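Local structure of NtrC family transcriptional regulator (Clostridium acetobutylicum ATCC 824, 2Q5C) at residues K34-S37 against K43-F46; K77-D82 against E170-R175. The protein probably regulates transcription as an ATP-dependent, sequence-specific DNA-binding activator of the NtrC family, this chain being its N-terminal propionate catabolism activator (PrpR_N) domain. All coordinates share one frame; numbering follows the deposited sequence.

Interaction 1: K34-S37 against K43-F46. With SO4 (sulfate ion), chain F; SO4 (sulfate ion), chain D.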
ATOM      1  N   LYS A  34       1.914  12.622   4.414  1.00 18.02           N
ATOM      2  CA  LYS A  34       1.962  13.111   3.036  1.00 18.58           C
ATOM      3  C   LYS A  34       1.206  12.133   2.168  1.00 19.31           C
ATOM      4  O   LYS A  34       1.301  10.910   2.335  1.00 18.94           O
ATOM      5  CB  LYS A  34       3.407  13.235   2.513  1.00 20.26           C
ATOM      6  CG  LYS A  34       4.305  14.154   3.359  1.00 21.89           C
ATOM      7  CD  LYS A  34       3.957  15.651   3.166  1.00 25.12           C
ATOM      8  CE  LYS A  34       4.864  16.532   4.017  1.00 28.26           C
ATOM      9  NZ  LYS A  34       4.390  17.965   4.133  1.00 31.95           N
ATOM     10  N   THR A  35       0.444  12.664   1.217  1.00 20.04           N
ATOM     11  CA  THR A  35      -0.383  11.845   0.368  1.00 20.90           C
ATOM     12  C   THR A  35       0.332  11.639  -0.949  1.00 20.09           C
ATOM     13  O   THR A  35       0.448  12.581  -1.761  1.00 21.31           O
ATOM     14  CB  THR A  35      -1.760  12.532   0.149  1.00 20.52           C
ATOM     15  OG1 THR A  35      -2.382  12.707   1.427  1.00 25.26           O
ATOM     16  CG2 THR A  35      -2.668  11.688  -0.749  1.00 23.30           C
ATOM     17  N   ALA A  36       0.840  10.427  -1.151  1.00 20.07           N
ATOM     18  CA  ALA A  36       1.614  10.140  -2.364  1.00 19.07           C
ATOM     19  C   ALA A  36       1.861   8.657  -2.503  1.00 18.59           C
ATOM     20  O   ALA A  36       1.727   7.917  -1.537  1.00 18.95           O
ATOM     21  CB  ALA A  36       2.969  10.876  -2.299  1.00 19.41           C
ATOM     22  N   SER A  37       2.280   8.239  -3.709  1.00 18.46           N
ATOM     23  CA  SER A  37       2.719   6.859  -3.929  1.00 18.38           C
ATOM     24  C   SER A  37       3.899   6.802  -4.909  1.00 18.08           C
ATOM     25  O   SER A  37       4.173   7.776  -5.644  1.00 19.11           O
ATOM     26  CB  SER A  37       1.571   5.995  -4.495  1.00 19.49           C
ATOM     27  OG  SER A  37       1.280   6.401  -5.830  1.00 22.32           O
ATOM     28  N   LYS A  43      10.218  11.000  -4.106  1.00 18.92           N
ATOM     29  CA  LYS A  43      10.715  12.389  -4.143  1.00 19.05           C
ATOM     30  C   LYS A  43      10.387  13.132  -2.840  1.00 19.81           C
ATOM     31  O   LYS A  43      11.213  13.849  -2.268  1.00 21.11           O
ATOM     32  CB  LYS A  43      10.156  13.138  -5.352  1.00 20.32           C
ATOM     33  CG  LYS A  43      10.623  14.598  -5.393  1.00 21.83           C
ATOM     34  CD  LYS A  43      10.193  15.272  -6.674  1.00 26.54           C
ATOM     35  CE  LYS A  43      10.678  16.739  -6.711  1.00 30.09           C
ATOM     36  NZ  LYS A  43      10.392  17.348  -8.073  1.00 32.79           N
ATOM     37  N   ILE A  44       9.172  12.942  -2.340  1.00 19.42           N
ATOM     38  CA  ILE A  44       8.781  13.566  -1.073  1.00 19.65           C
ATOM     39  C   ILE A  44       9.613  12.984   0.083  1.00 19.18           C
ATOM     40  O   ILE A  44      10.106  13.741   0.941  1.00 19.21           O
ATOM     41  CB  ILE A  44       7.269  13.372  -0.838  1.00 19.92           C
ATOM     42  CG1 ILE A  44       6.466  14.210  -1.826  1.00 21.21           C
ATOM     43  CG2 ILE A  44       6.883  13.723   0.610  1.00 20.28           C
ATOM     44  CD1 ILE A  44       5.005  13.740  -1.968  1.00 21.32           C
ATOM     45  N   ALA A  45       9.804  11.665   0.113  1.00 18.00           N
ATOM     46  CA  ALA A  45      10.645  11.035   1.128  1.00 18.44           C
ATOM     47  C   ALA A  45      12.085  11.563   1.081  1.00 18.37           C
ATOM     48  O   ALA A  45      12.671  11.866   2.122  1.00 19.51           O
ATOM     49  CB  ALA A  45      10.635   9.548   0.971  1.00 18.51           C
ATOM     50  N   PHE A  46      12.620  11.688  -0.119  1.00 19.24           N
ATOM     51  CA  PHE A  46      13.979  12.182  -0.277  1.00 19.58           C
ATOM     52  C   PHE A  46      14.078  13.594   0.301  1.00 20.29           C
ATOM     53  O   PHE A  46      15.042  13.928   0.998  1.00 22.15           O
ATOM     54  CB  PHE A  46      14.371  12.161  -1.758  1.00 20.15           C
ATOM     55  CG  PHE A  46      15.805  12.488  -1.989  1.00 21.07           C
ATOM     56  CD1 PHE A  46      16.742  11.466  -2.050  1.00 21.86           C
ATOM     57  CD2 PHE A  46      16.220  13.818  -2.074  1.00 23.06           C
ATOM     58  CE1 PHE A  46      18.122  11.777  -2.241  1.00 23.66           C
ATOM     59  CE2 PHE A  46      17.576  14.141  -2.256  1.00 23.88           C
ATOM     60  CZ  PHE A  46      18.514  13.114  -2.322  1.00 21.92           C
TER
HETATM   61  S   SO4 F 606      -0.429  16.246   1.631  0.75 46.58           S
HETATM   62  O1  SO4 F 606       0.632  15.546   0.905  0.75 42.31           O
HETATM   63  O2  SO4 F 606      -1.329  16.888   0.672  0.75 46.62           O
HETATM   64  O3  SO4 F 606      -1.217  15.311   2.428  0.75 46.16           O
HETATM   65  O4  SO4 F 606       0.182  17.262   2.493  0.75 46.65           O
HETATM   66  S   SO4 D 602       7.665  19.910   4.378  0.60 33.63           S
HETATM   67  O1  SO4 D 602       7.431  19.448   3.006  0.60 33.97           O
HETATM   68  O2  SO4 D 602       7.449  21.357   4.392  0.60 34.36           O
HETATM   69  O3  SO4 D 602       6.748  19.241   5.274  0.60 32.48           O
HETATM   70  O4  SO4 D 602       9.043  19.600   4.777  0.60 34.69           O
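Ile-44 packs its two branches on Lys-34 and Ala-36, with no hydrogen bond across the contact. CD1, the end of the longer branch, meets Ala-36 CB at 3.5 Å. The shorter branch serves Lys-34: Ile-44 CG2 lies 3.8 Å from Lys-34 CG. The two side chains cross at a slant, and the aliphatic root of the lysine does the touching. CG2 stands anti to the backbone N of Ile-44, while CG1 lies beside that N (chi1 -70°). This splits the branches between the two partners.

The polar part belongs to the strand side and to two sulfate ions, probably from the crystallisation liquor. The Lys-34 chain bends at chi2 (-73°) and then runs straight, which takes its ammonium away from the helix. There NZ donates to O3 of the chain D sulfate at 2.9 Å. The backbone N of Thr-35 holds the chain F sulfate through O1 at 2.9 Å, in a nearly straight bond (174°). Thr-35 OG1 lies 3.0 Å from O3 of that same ion.

Strand 30-35 is an edge of its parallel sheet. Lys-34 and Ala-36 make backbone hydrogen bonds with residues of neighbouring strand 6-11. Ala-45 beside Ile-44 touches Ile-10 and also Ile-65 of helix 59-66. Strand 30-35, helix 38-48 and parallel strand 54-58 form a beta-alpha-beta crossover spanning strand 6-11, and this contact lies where its first strand hands over to the helix.

Interaction 2: K77-D82 against E170-R175. With SO4 (sulfate ion), chain G.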
ATOM      1  N   LYS A  77       3.085  -4.188   5.725  1.00 26.75           N
ATOM      2  CA  LYS A  77       2.843  -5.309   4.808  1.00 28.25           C
ATOM      3  C   LYS A  77       1.362  -5.386   4.464  1.00 27.68           C
ATOM      4  O   LYS A  77       0.537  -5.229   5.364  1.00 28.02           O
ATOM      5  CB  LYS A  77       3.312  -6.626   5.418  1.00 30.07           C
ATOM      6  CG  LYS A  77       4.754  -6.617   5.938  1.00 34.49           C
ATOM      7  CD  LYS A  77       5.767  -6.273   4.848  1.00 39.41           C
ATOM      8  CE  LYS A  77       7.175  -6.114   5.444  1.00 42.18           C
ATOM      9  NZ  LYS A  77       8.213  -5.842   4.401  1.00 44.49           N
ATOM     10  N   VAL A  78       1.076  -5.588   3.181  1.00 27.28           N
ATOM     11  CA  VAL A  78      -0.283  -5.926   2.740  1.00 26.16           C
ATOM     12  C   VAL A  78      -0.531  -7.382   3.191  1.00 25.59           C
ATOM     13  O   VAL A  78       0.279  -8.265   2.895  1.00 25.99           O
ATOM     14  CB  VAL A  78      -0.453  -5.808   1.221  1.00 26.50           C
ATOM     15  CG1 VAL A  78      -1.924  -6.028   0.858  1.00 27.73           C
ATOM     16  CG2 VAL A  78       0.027  -4.435   0.703  1.00 29.92           C
ATOM     17  N   THR A  79      -1.615  -7.613   3.937  1.00 22.69           N
ATOM     18  CA  THR A  79      -1.869  -8.935   4.510  1.00 21.95           C
ATOM     19  C   THR A  79      -2.866  -9.751   3.707  1.00 20.70           C
ATOM     20  O   THR A  79      -3.584  -9.244   2.838  1.00 19.29           O
ATOM     21  CB  THR A  79      -2.352  -8.901   5.938  1.00 22.98           C
ATOM     22  OG1 THR A  79      -3.698  -8.403   5.961  1.00 23.20           O
ATOM     23  CG2 THR A  79      -1.477  -7.989   6.788  1.00 25.51           C
ATOM     24  N   ARG A  80      -2.910 -11.033   4.049  1.00 19.40           N
ATOM     25  CA  ARG A  80      -3.831 -11.944   3.382  0.50 18.30           C
ATOM     26  C   ARG A  80      -5.261 -11.557   3.719  1.00 18.41           C
ATOM     27  O   ARG A  80      -6.141 -11.571   2.826  1.00 18.34           O
ATOM     28  CB  ARG A  80      -3.560 -13.405   3.774  0.50 18.16           C
ATOM     29  CG  ARG A  80      -2.277 -13.967   3.182  0.50 18.29           C
ATOM     30  CD  ARG A  80      -1.939 -15.307   3.882  0.50 16.98           C
ATOM     31  NE  ARG A  80      -0.679 -15.860   3.416  0.50 22.50           N
ATOM     32  CZ  ARG A  80      -0.204 -17.039   3.797  0.50 22.36           C
ATOM     33  NH1 ARG A  80      -0.902 -17.778   4.641  0.50 19.03           N
ATOM     34  NH2 ARG A  80       0.965 -17.468   3.337  0.50 23.97           N
ATOM     35  N   PHE A  81      -5.506 -11.172   4.968  1.00 18.38           N
ATOM     36  CA  PHE A  81      -6.877 -10.796   5.347  1.00 17.13           C
ATOM     37  C   PHE A  81      -7.265  -9.441   4.709  1.00 17.69           C
ATOM     38  O   PHE A  81      -8.433  -9.247   4.318  1.00 17.31           O
ATOM     39  CB  PHE A  81      -7.018 -10.718   6.869  1.00 18.74           C
ATOM     40  CG  PHE A  81      -8.433 -10.609   7.339  1.00 19.25           C
ATOM     41  CD1 PHE A  81      -9.298 -11.675   7.184  1.00 21.34           C
ATOM     42  CD2 PHE A  81      -8.881  -9.475   7.987  1.00 19.96           C
ATOM     43  CE1 PHE A  81     -10.623 -11.595   7.633  1.00 22.98           C
ATOM     44  CE2 PHE A  81     -10.195  -9.392   8.455  1.00 20.18           C
ATOM     45  CZ  PHE A  81     -11.054 -10.458   8.277  1.00 20.85           C
ATOM     46  N   ASP A  82      -6.322  -8.513   4.583  1.00 17.38           N
ATOM     47  CA  ASP A  82      -6.582  -7.256   3.858  1.00 17.66           C
ATOM     48  C   ASP A  82      -7.052  -7.596   2.442  1.00 16.82           C
ATOM     49  O   ASP A  82      -8.004  -6.980   1.904  1.00 16.49           O
ATOM     50  CB  ASP A  82      -5.304  -6.415   3.694  1.00 18.22           C
ATOM     51  CG  ASP A  82      -4.759  -5.810   4.994  1.00 22.30           C
ATOM     52  OD1 ASP A  82      -5.557  -5.486   5.886  1.00 25.56           O
ATOM     53  OD2 ASP A  82      -3.505  -5.629   5.019  1.00 24.38           O
ATOM     54  N   GLU A 170      -5.577  -0.674  11.481  1.00 20.34           N
ATOM     55  CA  GLU A 170      -4.928  -0.169  12.683  1.00 19.86           C
ATOM     56  C   GLU A 170      -3.814  -1.056  13.193  1.00 20.23           C
ATOM     57  O   GLU A 170      -2.737  -0.562  13.544  1.00 19.42           O
ATOM     58  CB  GLU A 170      -5.969   0.115  13.789  1.00 20.98           C
ATOM     59  CG  GLU A 170      -5.324   0.469  15.119  1.00 22.03           C
ATOM     60  CD  GLU A 170      -6.300   1.031  16.102  1.00 26.23           C
ATOM     61  OE1 GLU A 170      -7.463   1.271  15.703  1.00 28.53           O
ATOM     62  OE2 GLU A 170      -5.883   1.247  17.273  1.00 28.06           O
ATOM     63  N   GLU A 171      -4.041  -2.358  13.260  1.00 20.28           N
ATOM     64  CA  GLU A 171      -3.021  -3.209  13.828  1.00 22.01           C
ATOM     65  C   GLU A 171      -1.746  -3.166  12.986  1.00 21.68           C
ATOM     66  O   GLU A 171      -0.637  -3.104  13.524  1.00 21.39           O
ATOM     67  CB  GLU A 171      -3.555  -4.627  14.013  1.00 23.96           C
ATOM     68  CG  GLU A 171      -2.589  -5.568  14.702  1.00 30.14           C
ATOM     69  CD  GLU A 171      -2.231  -5.189  16.150  1.00 36.92           C
ATOM     70  OE1 GLU A 171      -2.970  -4.414  16.819  1.00 38.42           O
ATOM     71  OE2 GLU A 171      -1.185  -5.707  16.618  1.00 41.40           O
ATOM     72  N   SER A 172      -1.893  -3.177  11.664  1.00 20.10           N
ATOM     73  CA  SER A 172      -0.744  -3.102  10.759  1.00 20.45           C
ATOM     74  C   SER A 172       0.045  -1.790  10.972  1.00 19.11           C
ATOM     75  O   SER A 172       1.297  -1.762  10.977  1.00 19.65           O
ATOM     76  CB  SER A 172      -1.230  -3.205   9.303  1.00 20.28           C
ATOM     77  OG  SER A 172      -1.680  -4.531   9.014  1.00 24.63           O
ATOM     78  N   LEU A 173      -0.670  -0.691  11.161  1.00 18.77           N
ATOM     79  CA  LEU A 173       0.001   0.588  11.359  1.00 18.03           C
ATOM     80  C   LEU A 173       0.675   0.643  12.725  1.00 18.32           C
ATOM     81  O   LEU A 173       1.804   1.125  12.812  1.00 18.17           O
ATOM     82  CB  LEU A 173      -0.986   1.747  11.180  1.00 17.77           C
ATOM     83  CG  LEU A 173      -0.378   3.152  11.304  1.00 17.32           C
ATOM     84  CD1 LEU A 173       0.804   3.342  10.328  1.00 19.13           C
ATOM     85  CD2 LEU A 173      -1.454   4.203  11.044  1.00 18.68           C
ATOM     86  N   ARG A 174       0.030   0.114  13.769  1.00 17.74           N
ATOM     87  CA  ARG A 174       0.706   0.027  15.089  1.00 18.39           C
ATOM     88  C   ARG A 174       1.977  -0.783  15.029  1.00 20.49           C
ATOM     89  O   ARG A 174       3.003  -0.381  15.626  1.00 21.17           O
ATOM     90  CB  ARG A 174      -0.243  -0.557  16.135  1.00 19.01           C
ATOM     91  CG  ARG A 174      -1.369   0.389  16.520  1.00 19.82           C
ATOM     92  CD  ARG A 174      -2.255  -0.274  17.586  1.00 22.23           C
ATOM     93  NE  ARG A 174      -3.251   0.671  18.055  1.00 22.26           N
ATOM     94  CZ  ARG A 174      -3.043   1.529  19.054  1.00 23.97           C
ATOM     95  NH1 ARG A 174      -1.870   1.551  19.692  1.00 24.74           N
ATOM     96  NH2 ARG A 174      -4.006   2.361  19.403  1.00 27.00           N
ATOM     97  N   ARG A 175       1.941  -1.909  14.311  1.00 19.75           N
ATOM     98  CA  ARG A 175       3.146  -2.745  14.183  1.00 21.91           C
ATOM     99  C   ARG A 175       4.254  -2.007  13.465  1.00 22.10           C
ATOM    100  O   ARG A 175       5.433  -2.123  13.830  1.00 22.04           O
ATOM    101  CB  ARG A 175       2.841  -4.061  13.460  1.00 23.55           C
ATOM    102  CG  ARG A 175       1.908  -4.998  14.230  1.00 29.63           C
ATOM    103  CD  ARG A 175       1.895  -6.378  13.585  1.00 37.49           C
ATOM    104  NE  ARG A 175       1.085  -6.439  12.366  1.00 43.24           N
ATOM    105  CZ  ARG A 175      -0.147  -6.947  12.304  1.00 45.25           C
ATOM    106  NH1 ARG A 175      -0.721  -7.445  13.402  1.00 47.50           N
ATOM    107  NH2 ARG A 175      -0.804  -6.967  11.145  1.00 45.41           N
TER
HETATM  108  S   SO4 G 608       0.507  -1.213  20.262  0.60 39.76           S
HETATM  109  O1  SO4 G 608       0.814  -2.374  19.429  0.60 39.79           O
HETATM  110  O2  SO4 G 608       0.570   0.023  19.483  0.60 34.91           O
HETATM  111  O3  SO4 G 608      -0.836  -1.394  20.811  0.60 40.48           O
HETATM  112  O4  SO4 G 608       1.482  -1.110  21.350  0.60 40.53           O
HETATM  113  O   HOH W   1      -4.076  -4.497   7.884  1.00 37.11           O
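First torsions decide which atoms of Thr-79 and Ser-172 meet. At Thr-79, chi1 of 71° sets OG1 between the backbone N and the carbonyl carbon and puts CG2 anti to that carbon. At Ser-172, chi1 of -71° places OG beside the backbone N. Thr-79 CG2 and Ser-172 OG then lie 4.1 Å apart, a loose contact.

A water makes the polar link. It donates to Asp-82 OD1 at 2.7 Å and is hydrogen-bonded to Ser-172 OG at 2.6 Å. The other oxygen of the carboxylate turns back to its own segment. Thr-79 N donates to Asp-82 OD2 at 2.9 Å, on the anti side, tilted 31° out of the carboxylate plane. In return Asp-82 N donates to Thr-79 OG1 at 3.0 Å. The bond from Thr-79 N probably helps to orient the carboxylate whose OD1 takes the water.

Farther round helix 170-187, Arg-174 grips Glu-170 OE2 side-on with NE and NH2, in the guanidinium plane. Arg-174 NH1 donates to O2 of the chain G sulfate at 2.9 Å, an ion probably from the crystallisation liquor, and also forms a salt bridge with Glu-26 of helix 14-27.

The paired Thr-79 and Asp-82 bonds are a capping box, with Thr-79 as N-cap of helix 80-90.

From the N terminus, strand 6-11 and helix 14-27 precede both contacts. Interaction 1 closes a short loop, with the start of helix 38-48 between its segments. It ties an edge strand of the first parallel sheet to the helix that follows it. The chain then completes that sheet with strand 73-76. Interaction 2 opens just beyond and closes a much longer loop. That loop holds all four strands of the second sheet, so the contact joins the exit from the first sheet to the C-terminal helix 170-187. The two contacts neither nest nor cross. They do not touch, and their centres are 20 Å apart.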